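Local coordinates for protein succinate-semialdehyde dehydrogenase (NAD(P)(+)) (Marinobacter aquaeolei, PDB 3RH9) that probably oxidises succinate semialdehyde to succinate with NAD(P)+ as cofactor, as a member of the aldehyde dehydrogenase family, at residues His144-Gly149 with Glu476-Pro481; Ser125-His130 with Gly470-Val475; Ser354-Lys359 with Pro372-Gly377; Ala273-Leu278 with Gln308-Arg313. One frame throughout, in Å; residues are numbered along the deposited sequence.

In the fold
The four contacts form two pairs at far ends of the folded subunit. Contacts 1 and 2 touch, with centres about 9 Å apart. Both use strand 475-482, which follows helix 467-471, and their segments alternate along the chain. Contact 1 pairs two strands within the projecting three-stranded sheet, and contact 2 packs at its base. Contacts 3 and 4 also touch, with centres about 13 Å apart. Contact 4 contains part of helix 303-316, and contact 3 packs on Ala311 of that helix. Contact 4 closes before contact 3 opens, and both fall between the two halves of contacts 1 and 2. The centres of contacts 1 and 3 are about 53 Å apart. The C-terminal strand returns to the early part of the chain.

Contact 1 (His144-Gly149 with Glu476-Pro481); sequences HYRPVG and EAQTVP
His144-Arg146 and Glu476-Gln478 run antiparallel, with Tyr145 and Ala477 a non-hydrogen-bonded pair between two hydrogen-bonded ones. His144 N bonds Gln478 O at 2.8 Å, and Glu476 N bonds Arg146 O at 2.7 Å. On the face that carries His144, Arg146 and Gln478, the main polar link is side-on. Arg146 NE and NH2 both reach Gln478 OE1, at 2.7 and 2.8 Å. The oxygen lies in the guanidinium plane, but the two flat groups stand 82° apart. NE comes from above the amide plane. NH2 lies almost in line with the C=O bond. Gln478 is extended, with CG anti to the backbone N (chi1 -170°), and Arg146 bends at chi2 to meet it. The guanidinium also covers His144: its NH2 sits 3.4 Å above one face of the imidazole plane, toward the rim. The pair forms part of the protruding three-stranded sheet of the aldehyde dehydrogenase fold, which serves oligomerisation. Here it meets the second subunit, whose Ala432 and Phe437 carbonyls take Gln478 NE2. With an alanine in place of Arg146, Gln478 OE1 would probably be left without both these donors, and the amide held from its NE2 end alone among the bonds described. The Tyr145 ring packs on the Ala477 methyl on the other face (CE1 to CB 3.8 Å). Val148 CG1 touches Glu476 CG, and the two side chains cross at about a right angle. Glu476 OE1 itself goes to Arg464 of the second subunit in a salt bridge.

Contact 2 (Ser125-His130 with Gly470-Val475); sequences SALDSH and GLFEFV
Leu127 sets one methyl, CD2, squarely over the Phe472 ring. CD2 is 3.6 Å from the ring centroid and only 10° off the ring normal, a clear CH-pi contact. The two side chains slide past each other in opposite directions. In Leu127, CG lies beside the backbone N (chi1 -63°), which turns the end of the side chain toward 470-475, and CD2 is the branch that covers the ring. The same methyl touches Val475 CG2 at 3.9 Å and approaches Leu471 O at 3.5 Å. It therefore sits among three residues of 470-475. Ala126 adds the other apolar touch, with its CB 4.0 Å from Leu471 CD1 and also near the Phe472 ring atom CE1. Ala126 O comes to Phe472 CZ obliquely.

Around this shell, the turn at 125-128 is closed by Asp128 N, which bonds Ser125 O at 3.1 Å. That 3-10 turn carries on from helix 103-123. Leu471 also packs on Cys120 and His123 of that helix and on Ala173 of helix 162-174. Phe472 makes an edge-to-face pair with Tyr145 of strand 140-147, and Val475 rests on Tyr145 and Ala174. The contact packs the chain between helix 467-471 and strand 475-482 against the loop that leads into strand 130-131, at the base of the three-stranded sheet.

No hydrogen bond joins the two segments. Their hold on each other is apolar, so it probably rests on close packing of the Leu127 methyl on the ring face and its neighbours.

Contact 3 (Ser354-Lys359 with Pro372-Gly377); sequences SLVAGK and PTVVQG
Val374 holds CG1 trans to the backbone nitrogen (chi1 167°), and this swings CG1 to 3.6 Å from Val356 CB. The two side chains meet obliquely. Val356 has a like torsion (chi1 178°), which sends its other branch, CG2, to Gln376 CB and OE1. The Ala357 methyl packs on Val374 CB at 4.0 Å. These residues lie on the side of helix 303-316, where Val356 and Ala357 touch Ala311. Thr373 belongs to the other face, with Leu355, near Leu345 and Leu349 of helix 335-350. The Thr373 and Leu355 side chains cross at about a right angle, with Thr373 CG2 4.0 Å from Leu355 CD2. The Thr373 hydroxyl bonds Pro371 O. A glycine at Thr373 would probably leave Leu355 CD2 short of a packing partner and Pro371 O without its hydroxyl mate. Along the backbone, Gln376 N bonds Ser354 O at 2.8 Å. Val374 N bonds Ala357 O at 2.7 Å. Val374 O takes Ala357 N at 3.2 Å, and Val356 N in a weak bond. At Gly358 the backbone angles by themselves call for glycine. Two residues facing one make a classic beta bulge, here in the antiparallel hairpin at the edge of the seven-stranded sheet of an aldehyde dehydrogenase catalytic domain.

Contact 4 (Ala273-Leu278 with Gln308-Arg313); sequences AAADNL and QKLAER
Ala275 and Arg313 meet where two neighbouring helices pack side by side, 271-283 and 303-316. The first helix is the crossover of a beta-alpha-beta unit, between parallel strands 262-265 and 295-299 of the seven-stranded sheet. The second follows strand 295-299. The axes of the short segments approach to 9.6 Å and cross at -43°. Ala275 points its methyl toward the second helix. It touches Lys309 CB and Leu310 CD2, both at 4.1 Å, and Arg313 NE at 3.4 Å. Next to it, Leu278 and Leu310 cross at about a right angle and meet through their CD1 methyls.

The polar part lies on the more exposed side, at Asp276. Arg313 is extended from CG to NE, and chi4 (-84°) then turns a face of the guanidinium to Asp276 OD1. Asp276 starts away from the second helix, but its carboxylate swings back, and OD1 forms a salt bridge with Arg313 NH1 at 2.6 Å. This is not an in-plane pairing: OD1 lies over one face of the guanidinium, and the two planes are 81° apart. Arg313 has a second acid, since NH2 bridges to Glu272 OE1. Lys309 NZ goes to the other oxygen of the same Glu272. Phe306 of the second helix also touches Ala275 and Leu278.

The chemistry is thus split. Small and branched apolar groups fill the inside, and charge closes the outside. With its carboxylate over the guanidinium face, the Asp276-Arg313 pair probably holds by electrostatic attraction more than by a directed bond.

Contact 1 (His144-Gly149 with Glu476-Pro481)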
loop_
_atom_site.group_PDB
_atom_site.type_symbol
_atom_site.label_atom_id
_atom_site.label_comp_id
_atom_site.label_asym_id
_atom_site.label_seq_id
_atom_site.Cartn_x
_atom_site.Cartn_y
_atom_site.Cartn_z
ATOM N N HIS A 144 9.681 9.617 -11.898
ATOM C CA HIS A 144 8.422 10.272 -12.236
ATOM C C HIS A 144 7.289 9.718 -11.396
ATOM O O HIS A 144 7.321 8.578 -10.948
ATOM C CB HIS A 144 8.077 10.042 -13.702
ATOM C CG HIS A 144 9.011 10.705 -14.658
ATOM N ND1 HIS A 144 10.168 10.102 -15.111
ATOM C CD2 HIS A 144 8.957 11.914 -15.264
ATOM C CE1 HIS A 144 10.788 10.913 -15.950
ATOM N NE2 HIS A 144 10.069 12.017 -16.066
ATOM N N TYR A 145 6.267 10.526 -11.188
ATOM C CA TYR A 145 5.077 10.031 -10.514
ATOM C C TYR A 145 3.888 10.100 -11.485
ATOM O O TYR A 145 3.265 11.144 -11.634
ATOM C CB TYR A 145 4.861 10.816 -9.218
ATOM C CG TYR A 145 6.072 10.732 -8.320
ATOM C CD1 TYR A 145 6.313 9.602 -7.561
ATOM C CD2 TYR A 145 6.997 11.765 -8.264
ATOM C CE1 TYR A 145 7.433 9.500 -6.752
ATOM C CE2 TYR A 145 8.128 11.670 -7.471
ATOM C CZ TYR A 145 8.341 10.534 -6.715
ATOM O OH TYR A 145 9.452 10.433 -5.911
ATOM N N ARG A 146 3.616 8.994 -12.175
ATOM C CA ARG A 146 2.523 8.924 -13.157
ATOM C C ARG A 146 1.177 8.689 -12.474
ATOM O O ARG A 146 1.105 8.087 -11.394
ATOM C CB ARG A 146 2.731 7.763 -14.155
ATOM C CG ARG A 146 4.129 7.554 -14.676
ATOM C CD ARG A 146 4.533 8.663 -15.586
ATOM N NE ARG A 146 5.848 8.435 -16.158
ATOM C CZ ARG A 146 6.529 9.347 -16.842
ATOM N NH1 ARG A 146 6.010 10.552 -17.026
ATOM N NH2 ARG A 146 7.727 9.058 -17.336
ATOM N N PRO A 147 0.098 9.123 -13.114
ATOM C CA PRO A 147 -1.241 8.799 -12.622
ATOM C C PRO A 147 -1.423 7.291 -12.541
ATOM O O PRO A 147 -1.075 6.632 -13.512
ATOM C CB PRO A 147 -2.151 9.353 -13.720
ATOM C CG PRO A 147 -1.357 10.425 -14.369
ATOM C CD PRO A 147 0.080 10.029 -14.267
ATOM N N VAL A 148 -1.970 6.740 -11.456
ATOM C CA VAL A 148 -2.185 5.287 -11.434
ATOM C C VAL A 148 -3.131 4.880 -12.544
ATOM O O VAL A 148 -3.073 3.770 -13.047
ATOM C CB VAL A 148 -2.707 4.700 -10.064
ATOM C CG1 VAL A 148 -1.592 4.619 -9.038
ATOM C CG2 VAL A 148 -3.941 5.466 -9.521
ATOM N N GLY A 149 -4.008 5.786 -12.932
ATOM C CA GLY A 149 -4.980 5.464 -13.947
ATOM C C GLY A 149 -6.309 5.836 -13.372
ATOM O O GLY A 149 -6.362 6.595 -12.410
ATOM N N GLU A 476 1.759 6.295 -9.484
ATOM C CA GLU A 476 2.716 5.186 -9.582
ATOM C C GLU A 476 4.098 5.771 -9.813
ATOM O O GLU A 476 4.296 6.532 -10.751
ATOM C CB GLU A 476 2.372 4.271 -10.759
ATOM C CG GLU A 476 1.134 3.401 -10.600
ATOM C CD GLU A 476 1.365 2.259 -9.632
ATOM O OE1 GLU A 476 2.350 2.344 -8.860
ATOM O OE2 GLU A 476 0.557 1.290 -9.630
ATOM N N ALA A 477 5.055 5.447 -8.961
ATOM C CA ALA A 477 6.388 5.974 -9.161
ATOM C C ALA A 477 7.021 5.197 -10.300
ATOM O O ALA A 477 6.785 4.010 -10.447
ATOM C CB ALA A 477 7.210 5.865 -7.902
ATOM N N GLN A 478 7.801 5.874 -11.127
ATOM C CA GLN A 478 8.404 5.230 -12.277
ATOM C C GLN A 478 9.833 5.706 -12.338
ATOM O O GLN A 478 10.086 6.925 -12.420
ATOM C CB GLN A 478 7.670 5.601 -13.570
ATOM C CG GLN A 478 8.092 4.794 -14.786
ATOM C CD GLN A 478 7.460 5.290 -16.093
ATOM O OE1 GLN A 478 7.610 6.448 -16.456
ATOM N NE2 GLN A 478 6.772 4.408 -16.805
ATOM N N THR A 479 10.766 4.751 -12.279
ATOM C CA THR A 479 12.179 5.066 -12.390
ATOM C C THR A 479 12.685 4.935 -13.828
ATOM O O THR A 479 12.527 3.895 -14.467
ATOM C CB THR A 479 13.030 4.237 -11.415
ATOM O OG1 THR A 479 12.821 4.725 -10.087
ATOM C CG2 THR A 479 14.491 4.380 -11.753
ATOM N N VAL A 480 13.294 6.003 -14.330
ATOM C CA VAL A 480 13.805 6.034 -15.696
ATOM C C VAL A 480 15.282 6.416 -15.743
ATOM O O VAL A 480 15.625 7.595 -15.752
ATOM C CB VAL A 480 13.016 7.045 -16.555
ATOM C CG1 VAL A 480 13.624 7.166 -17.952
ATOM C CG2 VAL A 480 11.554 6.661 -16.615
ATOM N N PRO A 481 16.167 5.415 -15.762
ATOM C CA PRO A 481 17.596 5.675 -15.922
ATOM C C PRO A 481 17.878 5.948 -17.383
ATOM O O PRO A 481 17.278 5.296 -18.245
ATOM C CB PRO A 481 18.246 4.345 -15.546
ATOM C CG PRO A 481 17.167 3.395 -15.286
ATOM C CD PRO A 481 15.872 3.980 -15.695
#

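Contact 2 (Ser125-His130 with Gly470-Val475)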
loop_
_atom_site.group_PDB
_atom_site.type_symbol
_atom_site.label_atom_id
_atom_site.label_comp_id
_atom_site.label_asym_id
_atom_site.label_seq_id
_atom_site.Cartn_x
_atom_site.Cartn_y
_atom_site.Cartn_z
ATOM N N SER A 125 2.945 20.645 -6.313
ATOM C CA SER A 125 4.296 20.613 -6.882
ATOM C C SER A 125 5.107 19.452 -6.342
ATOM O O SER A 125 6.134 19.074 -6.915
ATOM C CB SER A 125 5.036 21.931 -6.656
ATOM O OG SER A 125 4.829 22.795 -7.762
ATOM N N ALA A 126 4.620 18.882 -5.243
ATOM C CA ALA A 126 5.251 17.732 -4.618
ATOM C C ALA A 126 5.385 16.530 -5.566
ATOM O O ALA A 126 6.262 15.696 -5.375
ATOM C CB ALA A 126 4.480 17.349 -3.378
ATOM N N LEU A 127 4.527 16.448 -6.585
ATOM C CA LEU A 127 4.512 15.306 -7.505
ATOM C C LEU A 127 5.388 15.518 -8.738
ATOM O O LEU A 127 5.338 14.735 -9.696
ATOM C CB LEU A 127 3.079 14.973 -7.941
ATOM C CG LEU A 127 2.160 14.533 -6.802
ATOM C CD1 LEU A 127 0.696 14.494 -7.231
ATOM C CD2 LEU A 127 2.617 13.195 -6.255
ATOM N N ASP A 128 6.188 16.579 -8.713
ATOM C CA ASP A 128 7.113 16.857 -9.815
ATOM C C ASP A 128 8.138 15.746 -9.926
ATOM O O ASP A 128 8.671 15.291 -8.916
ATOM C CB ASP A 128 7.835 18.195 -9.587
ATOM C CG ASP A 128 6.954 19.396 -9.891
ATOM O OD1 ASP A 128 5.836 19.202 -10.431
ATOM O OD2 ASP A 128 7.385 20.533 -9.590
ATOM N N SER A 129 8.435 15.309 -11.141
ATOM C CA SER A 129 9.520 14.346 -11.301
ATOM C C SER A 129 10.838 14.949 -10.779
ATOM O O SER A 129 11.006 16.167 -10.716
ATOM C CB SER A 129 9.655 13.910 -12.756
ATOM O OG SER A 129 10.129 14.976 -13.555
ATOM N N HIS A 130 11.768 14.096 -10.392
ATOM C CA HIS A 130 13.040 14.586 -9.892
ATOM C C HIS A 130 14.208 13.668 -10.266
ATOM O O HIS A 130 14.078 12.440 -10.341
ATOM C CB HIS A 130 12.979 14.789 -8.382
ATOM C CG HIS A 130 12.932 13.515 -7.593
ATOM N ND1 HIS A 130 14.017 13.034 -6.889
ATOM C CD2 HIS A 130 11.923 12.632 -7.375
ATOM C CE1 HIS A 130 13.685 11.906 -6.281
ATOM N NE2 HIS A 130 12.421 11.637 -6.564
ATOM N N GLY A 470 -0.454 11.693 1.468
ATOM C CA GLY A 470 -1.752 11.674 0.818
ATOM C C GLY A 470 -1.691 12.097 -0.645
ATOM O O GLY A 470 -2.411 11.568 -1.497
ATOM N N LEU A 471 -0.841 13.073 -0.941
ATOM C CA LEU A 471 -0.647 13.518 -2.316
ATOM C C LEU A 471 -0.075 12.409 -3.186
ATOM O O LEU A 471 -0.263 12.427 -4.388
ATOM C CB LEU A 471 0.293 14.722 -2.369
ATOM C CG LEU A 471 -0.279 16.130 -2.224
ATOM C CD1 LEU A 471 0.834 17.079 -1.844
ATOM C CD2 LEU A 471 -0.933 16.570 -3.531
ATOM N N PHE A 472 0.612 11.450 -2.573
ATOM C CA PHE A 472 1.243 10.355 -3.318
ATOM C C PHE A 472 0.408 9.077 -3.421
ATOM O O PHE A 472 0.894 8.062 -3.911
ATOM C CB PHE A 472 2.630 10.020 -2.746
ATOM C CG PHE A 472 3.693 10.983 -3.162
ATOM C CD1 PHE A 472 3.867 12.172 -2.486
ATOM C CD2 PHE A 472 4.512 10.708 -4.242
ATOM C CE1 PHE A 472 4.833 13.064 -2.878
ATOM C CE2 PHE A 472 5.486 11.599 -4.636
ATOM C CZ PHE A 472 5.639 12.778 -3.956
ATOM N N GLU A 473 -0.833 9.121 -2.969
ATOM C CA GLU A 473 -1.668 7.935 -3.001
ATOM C C GLU A 473 -2.016 7.512 -4.423
ATOM O O GLU A 473 -1.892 6.338 -4.777
ATOM C CB GLU A 473 -2.953 8.173 -2.209
ATOM C CG GLU A 473 -2.763 8.168 -0.696
ATOM C CD GLU A 473 -3.013 6.798 -0.091
ATOM O OE1 GLU A 473 -2.355 5.807 -0.524
ATOM O OE2 GLU A 473 -3.882 6.719 0.818
ATOM N N PHE A 474 -2.452 8.467 -5.235
ATOM C CA PHE A 474 -2.924 8.143 -6.574
ATOM C C PHE A 474 -1.884 8.199 -7.683
ATOM O O PHE A 474 -2.235 8.386 -8.842
ATOM C CB PHE A 474 -4.114 9.022 -6.930
ATOM C CG PHE A 474 -5.268 8.822 -6.017
ATOM C CD1 PHE A 474 -5.457 9.658 -4.930
ATOM C CD2 PHE A 474 -6.137 7.758 -6.208
ATOM C CE1 PHE A 474 -6.513 9.467 -4.079
ATOM C CE2 PHE A 474 -7.190 7.556 -5.352
ATOM C CZ PHE A 474 -7.379 8.414 -4.287
ATOM N N VAL A 475 -0.614 8.026 -7.344
ATOM C CA VAL A 475 0.414 7.983 -8.371
ATOM C C VAL A 475 1.235 6.693 -8.322
ATOM O O VAL A 475 1.361 6.063 -7.268
ATOM C CB VAL A 475 1.333 9.194 -8.277
ATOM C CG1 VAL A 475 0.592 10.425 -8.730
ATOM C CG2 VAL A 475 1.834 9.369 -6.844
#

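Contact 3 (Ser354-Lys359 with Pro372-Gly377)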
loop_
_atom_site.group_PDB
_atom_site.type_symbol
_atom_site.label_atom_id
_atom_site.label_comp_id
_atom_site.label_asym_id
_atom_site.label_seq_id
_atom_site.Cartn_x
_atom_site.Cartn_y
_atom_site.Cartn_z
ATOM N N SER A 354 -22.494 1.989 35.524
ATOM C CA SER A 354 -23.407 2.956 36.121
ATOM C C SER A 354 -23.832 4.030 35.134
ATOM O O SER A 354 -23.044 4.496 34.317
ATOM C CB SER A 354 -22.774 3.617 37.343
ATOM O OG SER A 354 -22.847 2.752 38.455
ATOM N N LEU A 355 -25.084 4.434 35.236
ATOM C CA LEU A 355 -25.633 5.425 34.348
ATOM C C LEU A 355 -25.430 6.817 34.928
ATOM O O LEU A 355 -26.272 7.318 35.661
ATOM C CB LEU A 355 -27.116 5.157 34.169
ATOM C CG LEU A 355 -27.634 5.542 32.794
ATOM C CD1 LEU A 355 -29.125 5.857 32.859
ATOM C CD2 LEU A 355 -26.843 6.727 32.291
ATOM N N VAL A 356 -24.313 7.447 34.580
ATOM C CA VAL A 356 -23.995 8.793 35.052
ATOM C C VAL A 356 -24.879 9.861 34.394
ATOM O O VAL A 356 -25.281 10.826 35.032
ATOM C CB VAL A 356 -22.491 9.114 34.823
ATOM C CG1 VAL A 356 -22.154 10.537 35.254
ATOM C CG2 VAL A 356 -21.626 8.119 35.584
ATOM N N ALA A 357 -25.204 9.681 33.122
ATOM C CA ALA A 357 -26.007 10.668 32.425
ATOM C C ALA A 357 -26.699 10.060 31.220
ATOM O O ALA A 357 -26.136 9.211 30.541
ATOM C CB ALA A 357 -25.139 11.831 32.004
ATOM N N GLY A 358 -27.916 10.515 30.946
ATOM C CA GLY A 358 -28.702 9.977 29.863
ATOM C C GLY A 358 -29.830 9.119 30.398
ATOM O O GLY A 358 -30.088 9.109 31.597
ATOM N N LYS A 359 -30.489 8.391 29.500
ATOM C CA LYS A 359 -31.676 7.606 29.829
ATOM C C LYS A 359 -31.416 6.089 29.807
ATOM O O LYS A 359 -30.550 5.599 29.069
ATOM C CB LYS A 359 -32.806 7.913 28.834
ATOM C CG LYS A 359 -33.290 9.360 28.747
ATOM C CD LYS A 359 -34.419 9.437 27.717
ATOM C CE LYS A 359 -34.579 10.818 27.086
ATOM N NZ LYS A 359 -35.588 11.690 27.766
ATOM N N PRO A 372 -27.400 12.094 24.516
ATOM C CA PRO A 372 -26.022 11.937 24.958
ATOM C C PRO A 372 -25.999 11.220 26.294
ATOM O O PRO A 372 -26.686 11.653 27.203
ATOM C CB PRO A 372 -25.554 13.382 25.109
ATOM C CG PRO A 372 -26.448 14.160 24.221
ATOM C CD PRO A 372 -27.765 13.505 24.341
ATOM N N THR A 373 -25.219 10.148 26.396
ATOM C CA THR A 373 -25.229 9.267 27.554
ATOM C C THR A 373 -23.830 8.992 28.067
ATOM O O THR A 373 -22.868 8.967 27.298
ATOM C CB THR A 373 -25.847 7.916 27.200
ATOM O OG1 THR A 373 -27.155 8.116 26.658
ATOM C CG2 THR A 373 -25.953 7.057 28.424
ATOM N N VAL A 374 -23.722 8.763 29.372
ATOM C CA VAL A 374 -22.429 8.524 30.000
ATOM C C VAL A 374 -22.485 7.371 31.002
ATOM O O VAL A 374 -23.173 7.457 32.021
ATOM C CB VAL A 374 -21.953 9.769 30.762
ATOM C CG1 VAL A 374 -20.795 9.408 31.643
ATOM C CG2 VAL A 374 -21.579 10.891 29.805
ATOM N N VAL A 375 -21.760 6.296 30.736
ATOM C CA VAL A 375 -21.746 5.207 31.696
ATOM C C VAL A 375 -20.377 5.029 32.323
ATOM O O VAL A 375 -19.354 5.203 31.663
ATOM C CB VAL A 375 -22.229 3.861 31.095
ATOM C CG1 VAL A 375 -23.657 3.977 30.645
ATOM C CG2 VAL A 375 -21.319 3.411 29.954
ATOM N N GLN A 376 -20.369 4.671 33.602
ATOM C CA GLN A 376 -19.124 4.419 34.298
ATOM C C GLN A 376 -19.058 2.967 34.759
ATOM O O GLN A 376 -20.079 2.318 34.956
ATOM C CB GLN A 376 -18.965 5.377 35.474
ATOM C CG GLN A 376 -17.513 5.554 35.874
ATOM C CD GLN A 376 -17.254 6.795 36.721
ATOM O OE1 GLN A 376 -18.143 7.636 36.929
ATOM N NE2 GLN A 376 -16.018 6.915 37.214
ATOM N N GLY A 377 -17.848 2.454 34.895
ATOM C CA GLY A 377 -17.648 1.093 35.354
ATOM C C GLY A 377 -17.502 0.077 34.238
ATOM O O GLY A 377 -17.903 -1.078 34.391
#

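Contact 4 (Ala273-Leu278 with Gln308-Arg313)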
loop_
_atom_site.group_PDB
_atom_site.type_symbol
_atom_site.label_atom_id
_atom_site.label_comp_id
_atom_site.label_asym_id
_atom_site.label_seq_id
_atom_site.Cartn_x
_atom_site.Cartn_y
_atom_site.Cartn_z
ATOM N N ALA A 273 -9.915 20.826 30.434
ATOM C CA ALA A 273 -9.540 20.793 29.021
ATOM C C ALA A 273 -9.898 19.452 28.374
ATOM O O ALA A 273 -10.454 19.411 27.278
ATOM C CB ALA A 273 -8.053 21.107 28.853
ATOM N N ALA A 274 -9.582 18.359 29.056
ATOM C CA ALA A 274 -9.950 17.037 28.574
ATOM C C ALA A 274 -11.485 16.880 28.439
ATOM O O ALA A 274 -11.987 16.363 27.447
ATOM C CB ALA A 274 -9.364 15.969 29.485
ATOM N N ALA A 275 -12.223 17.345 29.439
ATOM C CA ALA A 275 -13.678 17.299 29.406
ATOM C C ALA A 275 -14.195 18.076 28.209
ATOM O O ALA A 275 -15.053 17.596 27.469
ATOM C CB ALA A 275 -14.255 17.866 30.704
ATOM N N ASP A 276 -13.670 19.287 28.037
ATOM C CA ASP A 276 -14.001 20.118 26.890
ATOM C C ASP A 276 -13.704 19.374 25.603
ATOM O O ASP A 276 -14.537 19.311 24.697
ATOM C CB ASP A 276 -13.185 21.410 26.909
ATOM C CG ASP A 276 -13.841 22.502 27.718
ATOM O OD1 ASP A 276 -14.715 22.175 28.553
ATOM O OD2 ASP A 276 -13.477 23.686 27.519
ATOM N N ASN A 277 -12.503 18.818 25.525
ATOM C CA ASN A 277 -12.093 18.107 24.330
ATOM C C ASN A 277 -12.935 16.869 24.057
ATOM O O ASN A 277 -13.303 16.586 22.912
ATOM C CB ASN A 277 -10.622 17.744 24.420
ATOM C CG ASN A 277 -9.733 18.842 23.894
ATOM O OD1 ASN A 277 -9.587 19.006 22.680
ATOM N ND2 ASN A 277 -9.131 19.606 24.801
ATOM N N LEU A 278 -13.246 16.138 25.119
ATOM C CA LEU A 278 -13.985 14.897 24.979
ATOM C C LEU A 278 -15.343 15.171 24.358
ATOM O O LEU A 278 -15.723 14.514 23.382
ATOM C CB LEU A 278 -14.148 14.209 26.326
ATOM C CG LEU A 278 -14.035 12.686 26.319
ATOM C CD1 LEU A 278 -14.669 12.100 27.573
ATOM C CD2 LEU A 278 -14.639 12.077 25.059
ATOM N N GLN A 308 -18.359 13.740 36.640
ATOM C CA GLN A 308 -19.141 14.900 37.031
ATOM C C GLN A 308 -19.045 15.955 35.949
ATOM O O GLN A 308 -20.062 16.435 35.437
ATOM C CB GLN A 308 -18.596 15.483 38.338
ATOM C CG GLN A 308 -19.659 16.032 39.269
ATOM C CD GLN A 308 -20.426 14.908 39.941
ATOM O OE1 GLN A 308 -19.842 13.886 40.322
ATOM N NE2 GLN A 308 -21.742 15.085 40.087
ATOM N N LYS A 309 -17.808 16.310 35.612
ATOM C CA LYS A 309 -17.550 17.303 34.580
ATOM C C LYS A 309 -18.222 16.927 33.261
ATOM O O LYS A 309 -18.763 17.794 32.560
ATOM C CB LYS A 309 -16.048 17.503 34.384
ATOM C CG LYS A 309 -15.387 18.363 35.442
ATOM C CD LYS A 309 -13.876 18.169 35.456
ATOM C CE LYS A 309 -13.195 19.162 36.399
ATOM N NZ LYS A 309 -14.092 19.615 37.511
ATOM N N LEU A 310 -18.204 15.638 32.930
ATOM C CA LEU A 310 -18.802 15.194 31.672
ATOM C C LEU A 310 -20.335 15.195 31.699
ATOM O O LEU A 310 -20.975 15.563 30.712
ATOM C CB LEU A 310 -18.271 13.820 31.266
ATOM C CG LEU A 310 -16.833 13.801 30.759
ATOM C CD1 LEU A 310 -16.462 12.398 30.333
ATOM C CD2 LEU A 310 -16.658 14.779 29.607
ATOM N N ALA A 311 -20.911 14.779 32.829
ATOM C CA ALA A 311 -22.360 14.766 32.997
ATOM C C ALA A 311 -22.881 16.192 33.031
ATOM O O ALA A 311 -23.956 16.483 32.511
ATOM C CB ALA A 311 -22.738 14.034 34.266
ATOM N N GLU A 312 -22.101 17.078 33.641
ATOM C CA GLU A 312 -22.408 18.504 33.676
ATOM C C GLU A 312 -22.593 19.123 32.285
ATOM O O GLU A 312 -23.489 19.933 32.073
ATOM C CB GLU A 312 -21.298 19.245 34.408
ATOM C CG GLU A 312 -21.559 20.717 34.565
ATOM C CD GLU A 312 -20.430 21.415 35.283
ATOM O OE1 GLU A 312 -19.405 21.731 34.624
ATOM O OE2 GLU A 312 -20.571 21.648 36.511
ATOM N N ARG A 313 -21.728 18.749 31.346
ATOM C CA ARG A 313 -21.775 19.293 29.992
ATOM C C ARG A 313 -22.799 18.584 29.136
ATOM O O ARG A 313 -23.468 19.204 28.308
ATOM C CB ARG A 313 -20.406 19.184 29.330
ATOM C CG ARG A 313 -19.359 19.953 30.064
ATOM C CD ARG A 313 -17.971 19.543 29.670
ATOM N NE ARG A 313 -17.046 19.778 30.772
ATOM C CZ ARG A 313 -16.460 20.941 31.020
ATOM N NH1 ARG A 313 -16.697 21.985 30.239
ATOM N NH2 ARG A 313 -15.630 21.056 32.047
#